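Local structure of GCN5-related N-acetyltransferase (Brucella melitensis biovar Abortus 2308, 3TCV) at residues 152-155 with 156-160; 237-240 with 241-245. The protein probably transfers an acetyl group from acetyl-CoA to an amine, as a member of the GCN5-related N-acetyltransferase (GNAT) family. One frame throughout, in Å; residues are numbered along the deposited sequence.

Interaction 1: residues 152-155 with 156-160; sequences MQYV and FDVLG
L159 lies over one face of the Y154 ring: its CG sits 4.1 Å from the ring centroid, 17° off the normal and displaced toward the rim, a CH-pi contact. Both methyls of L159 continue along the ring, CD1 beside Y154 CE2 and CD2 3.7 Å from Y154 OH. Y154 points CG away from its own backbone N (chi1 175°), which swings the ring out to where V158 and L159 flank it, V158 CB 3.7 Å from Y154 CD1. The phenol OH reaches the backbone N of E35, and the ring of F39 meets that of Y154. On another side of the helix, M152 CG packs 3.7 Å from F156 CE2, and W213 of helix 213-224 stacks on the F156 ring. These four residues and V155 are buried. All this happens in the last turns of helix 142-158, the crossover helix of a beta-alpha-beta unit in the GNAT domain, between strands 126-134 and 163-169. Here the winding widens to a pi-type turn: Y154 O accepts from L159 N at 2.8 Å, nearly along the C=O axis. V158 N meets Y154 O at 3.0 Å, from above the carbonyl plane. G160 then leaves helical geometry with a positive phi. The looser side belongs to Q153 and the exposed D157 and V158; Q153 CG merely passes D157 OD2 at 3.7 Å, while D157 OD1 is hydrogen-bonded to W213 NE1 and OD2 forms a salt bridge with K217 NZ.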
loop_
_atom_site.group_PDB
_atom_site.type_symbol
_atom_site.label_atom_id
_atom_site.label_comp_id
_atom_site.label_asym_id
_atom_site.label_seq_id
_atom_site.Cartn_x
_atom_site.Cartn_y
_atom_site.Cartn_z
ATOM N N MET B 152 -15.132 3.759 12.240
ATOM C CA MET B 152 -15.009 4.944 11.395
ATOM C C MET B 152 -15.109 6.206 12.254
ATOM O O MET B 152 -14.336 7.170 12.108
ATOM C CB MET B 152 -16.073 4.956 10.309
ATOM C CG MET B 152 -15.780 5.994 9.231
ATOM S SD MET B 152 -16.537 5.619 7.646
ATOM C CE MET B 152 -18.236 5.815 8.056
ATOM N N GLN B 153 -16.058 6.173 13.177
ATOM C CA GLN B 153 -16.265 7.286 14.099
ATOM C C GLN B 153 -15.033 7.549 14.969
ATOM O O GLN B 153 -14.638 8.697 15.184
ATOM C CB GLN B 153 -17.442 6.971 15.002
ATOM C CG GLN B 153 -17.843 8.136 15.877
ATOM C CD GLN B 153 -19.170 7.902 16.539
ATOM O OE1 GLN B 153 -20.118 8.680 16.346
ATOM N NE2 GLN B 153 -19.265 6.823 17.296
ATOM N N TYR B 154 -14.444 6.468 15.472
ATOM C CA TYR B 154 -13.266 6.553 16.340
ATOM C C TYR B 154 -12.081 7.144 15.587
ATOM O O TYR B 154 -11.401 8.052 16.084
ATOM C CB TYR B 154 -12.941 5.168 16.854
ATOM C CG TYR B 154 -11.682 5.064 17.673
ATOM C CD1 TYR B 154 -11.513 5.806 18.848
ATOM C CD2 TYR B 154 -10.664 4.181 17.293
ATOM C CE1 TYR B 154 -10.350 5.672 19.616
ATOM C CE2 TYR B 154 -9.511 4.049 18.044
ATOM C CZ TYR B 154 -9.356 4.789 19.199
ATOM O OH TYR B 154 -8.185 4.615 19.905
ATOM N N VAL B 155 -11.893 6.638 14.374
ATOM C CA VAL B 155 -10.804 7.037 13.498
ATOM C C VAL B 155 -10.870 8.537 13.173
ATOM O O VAL B 155 -9.845 9.223 13.218
ATOM C CB VAL B 155 -10.792 6.119 12.247
ATOM C CG1 VAL B 155 -10.065 6.739 11.074
ATOM C CG2 VAL B 155 -10.233 4.732 12.643
ATOM N N PHE B 156 -12.068 9.059 12.904
ATOM C CA PHE B 156 -12.207 10.449 12.489
ATOM C C PHE B 156 -12.469 11.402 13.649
ATOM O O PHE B 156 -11.747 12.359 13.799
ATOM C CB PHE B 156 -13.296 10.591 11.429
ATOM C CG PHE B 156 -12.898 10.039 10.083
ATOM C CD1 PHE B 156 -11.778 10.529 9.423
ATOM C CD2 PHE B 156 -13.632 9.062 9.476
ATOM C CE1 PHE B 156 -11.398 10.034 8.171
ATOM C CE2 PHE B 156 -13.257 8.548 8.242
ATOM C CZ PHE B 156 -12.150 9.041 7.588
ATOM N N ASP B 157 -13.482 11.127 14.459
ATOM C CA ASP B 157 -13.808 12.030 15.565
ATOM C C ASP B 157 -12.844 11.968 16.735
ATOM O O ASP B 157 -12.703 12.972 17.452
ATOM C CB ASP B 157 -15.221 11.768 16.103
ATOM C CG ASP B 157 -16.308 12.215 15.159
ATOM O OD1 ASP B 157 -16.062 13.017 14.233
ATOM O OD2 ASP B 157 -17.444 11.750 15.363
ATOM N N VAL B 158 -12.227 10.821 16.994
ATOM C CA VAL B 158 -11.317 10.720 18.150
ATOM C C VAL B 158 -9.853 10.820 17.719
ATOM O O VAL B 158 -9.128 11.664 18.215
ATOM C CB VAL B 158 -11.572 9.459 18.996
ATOM C CG1 VAL B 158 -10.567 9.353 20.140
ATOM C CG2 VAL B 158 -12.993 9.492 19.540
ATOM N N LEU B 159 -9.412 9.953 16.823
ATOM C CA LEU B 159 -8.004 9.955 16.381
ATOM C C LEU B 159 -7.636 11.105 15.434
ATOM O O LEU B 159 -6.478 11.518 15.372
ATOM C CB LEU B 159 -7.651 8.604 15.767
ATOM C CG LEU B 159 -7.722 7.347 16.649
ATOM C CD1 LEU B 159 -7.252 6.145 15.834
ATOM C CD2 LEU B 159 -6.889 7.495 17.918
ATOM N N GLY B 160 -8.614 11.636 14.713
ATOM C CA GLY B 160 -8.402 12.761 13.799
ATOM C C GLY B 160 -7.611 12.374 12.561
ATOM O O GLY B 160 -6.839 13.171 12.034
#

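Interaction 2: residues 237-240 with 241-245; sequences KTLQ and EFRDL
From T238 onward the backbone winds into helix 239-245, with F242 N bonded to T238 O at 3.1 Å, R243 N to L239 O and D244 N to Q240 O, each spanning four residues. Ahead of the first turn, the side chains of T238 and E241 each accept from the other's backbone N-H. T238 OG1 sits between its own N and carbonyl carbon (chi1 67°), where it accepts from E241 N at 3.1 Å; E241 in turn sends its carboxylate back, and OE1 takes the N-H of T238 N at 2.8 Å, nearly straight (168°) but from above the carboxylate plane. The same OE1 also lies close to CA and CB of K237. Bent at its far torsions, the lysine chain crosses F242 at about a right angle, K237 CE coming 3.3 Å from F242 CZ, while the ring also meets A222 and W223 of helix 213-224. On a different side of the helix, Q240 is bent at chi2 and spends both ends of its amide. Q240 NE2 gives a hydrogen to D244 OD1 at 3.0 Å, the acceptor lying in the amide plane but met from above its own carboxylate plane, and Q240 OE1 receives a weak bond from R243 NH2 at 2.8 Å. The amide and guanidinium planes stand 69° apart, NE2 lying over one guanidinium face, and a water takes a hydrogen from R243 NH1 and gives a weak bond to Q240 OE1. The side chain of R243 also touches L216 and A219 of helix 213-224. E241 and D244 are exposed, and the negative charge of E241 at this N-terminal end would probably suit the helix dipole. The reciprocal T238-E241 pair is a capping box, the classic N-terminal cap of an alpha-helix.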
loop_
_atom_site.group_PDB
_atom_site.type_symbol
_atom_site.label_atom_id
_atom_site.label_comp_id
_atom_site.label_asym_id
_atom_site.label_seq_id
_atom_site.Cartn_x
_atom_site.Cartn_y
_atom_site.Cartn_z
ATOM N N LYS B 237 -35.638 2.201 5.161
ATOM C CA LYS B 237 -34.830 2.705 4.051
ATOM C C LYS B 237 -33.422 2.141 4.175
ATOM O O LYS B 237 -32.971 1.773 5.266
ATOM C CB LYS B 237 -34.775 4.221 4.058
ATOM C CG LYS B 237 -36.092 4.911 3.702
ATOM C CD LYS B 237 -35.913 6.410 3.514
ATOM C CE LYS B 237 -35.648 7.164 4.821
ATOM N NZ LYS B 237 -36.855 7.543 5.649
ATOM N N THR B 238 -32.739 2.050 3.044
ATOM C CA THR B 238 -31.390 1.478 3.018
ATOM C C THR B 238 -30.331 2.557 3.300
ATOM O O THR B 238 -30.599 3.762 3.194
ATOM C CB THR B 238 -31.063 0.866 1.649
ATOM O OG1 THR B 238 -30.990 1.909 0.683
ATOM C CG2 THR B 238 -32.100 -0.156 1.196
ATOM N N LEU B 239 -29.132 2.118 3.638
ATOM C CA LEU B 239 -28.008 3.021 3.901
ATOM C C LEU B 239 -27.663 3.859 2.667
ATOM O O LEU B 239 -27.456 5.059 2.785
ATOM C CB LEU B 239 -26.768 2.264 4.446
ATOM C CG LEU B 239 -25.564 3.110 4.869
ATOM C CD1 LEU B 239 -25.930 4.243 5.838
ATOM C CD2 LEU B 239 -24.407 2.292 5.440
ATOM N N GLN B 240 -27.670 3.254 1.481
ATOM C CA GLN B 240 -27.469 4.008 0.245
ATOM C C GLN B 240 -28.556 5.064 0.029
ATOM O O GLN B 240 -28.279 6.171 -0.443
ATOM C CB GLN B 240 -27.392 3.083 -0.977
ATOM C CG GLN B 240 -27.163 3.778 -2.310
ATOM C CD GLN B 240 -25.775 4.363 -2.477
ATOM O OE1 GLN B 240 -24.791 3.631 -2.485
ATOM N NE2 GLN B 240 -25.682 5.681 -2.602
ATOM N N GLU B 241 -29.791 4.724 0.379
ATOM C CA GLU B 241 -30.890 5.687 0.284
ATOM C C GLU B 241 -30.653 6.909 1.181
ATOM O O GLU B 241 -30.810 8.030 0.736
ATOM C CB GLU B 241 -32.234 5.017 0.565
ATOM C CG GLU B 241 -32.700 4.172 -0.608
ATOM C CD GLU B 241 -33.837 3.207 -0.290
ATOM O OE1 GLU B 241 -34.191 3.012 0.891
ATOM O OE2 GLU B 241 -34.374 2.622 -1.247
ATOM N N PHE B 242 -30.253 6.698 2.429
ATOM C CA PHE B 242 -29.955 7.827 3.323
ATOM C C PHE B 242 -28.775 8.674 2.819
ATOM O O PHE B 242 -28.790 9.895 2.898
ATOM C CB PHE B 242 -29.690 7.335 4.746
ATOM C CG PHE B 242 -30.944 7.077 5.542
ATOM C CD1 PHE B 242 -31.758 8.146 5.943
ATOM C CD2 PHE B 242 -31.319 5.787 5.906
ATOM C CE1 PHE B 242 -32.937 7.921 6.676
ATOM C CE2 PHE B 242 -32.487 5.572 6.639
ATOM C CZ PHE B 242 -33.270 6.635 7.037
ATOM N N ARG B 243 -27.754 8.017 2.281
ATOM C CA ARG B 243 -26.622 8.746 1.739
ATOM C C ARG B 243 -27.065 9.587 0.539
ATOM O O ARG B 243 -26.643 10.737 0.375
ATOM C CB ARG B 243 -25.470 7.762 1.381
ATOM C CG ARG B 243 -24.783 7.147 2.607
ATOM C CD ARG B 243 -23.825 5.994 2.282
ATOM N NE ARG B 243 -23.081 6.332 1.063
ATOM C CZ ARG B 243 -23.027 5.586 -0.038
ATOM N NH1 ARG B 243 -22.385 6.070 -1.095
ATOM N NH2 ARG B 243 -23.570 4.361 -0.084
ATOM N N ASP B 244 -27.930 9.022 -0.304
ATOM C CA ASP B 244 -28.477 9.764 -1.435
ATOM C C ASP B 244 -29.244 10.999 -0.973
ATOM O O ASP B 244 -29.213 12.039 -1.625
ATOM C CB ASP B 244 -29.473 8.898 -2.215
ATOM C CG ASP B 244 -28.820 7.947 -3.203
ATOM O OD1 ASP B 244 -27.570 7.897 -3.299
ATOM O OD2 ASP B 244 -29.623 7.286 -3.915
ATOM N N LEU B 245 -29.974 10.856 0.123
ATOM C CA LEU B 245 -30.818 11.933 0.626
ATOM C C LEU B 245 -30.018 13.114 1.171
ATOM O O LEU B 245 -30.465 14.252 1.074
ATOM C CB LEU B 245 -31.787 11.420 1.684
ATOM C CG LEU B 245 -32.930 10.520 1.197
ATOM C CD1 LEU B 245 -33.606 9.836 2.383
ATOM C CD2 LEU B 245 -33.912 11.305 0.330
HETATM O O HOH W 1 -21.566 4.163 -3.070
#

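In the fold
Both contacts are local helix geometry, but at opposite kinds of helix end: interaction 1 finishes helix 142-158, whereas interaction 2 starts helix 239-245, the last helix of the chain. They come in that order along the sequence, their centres 22 Å apart and their nearest atoms about 8 Å apart without touching. Helix 213-224 is their common neighbour: W213, K217 and Y220 meet M152, Q153, F156 and D157, while L216, A219, A222 and W223 meet F242 and R243. Interaction 1 belongs to a beta-alpha-beta unit of the mixed sheet; interaction 2 is a surface contact, and helix 239-245 packs on helix 213-224 through F242 and R243.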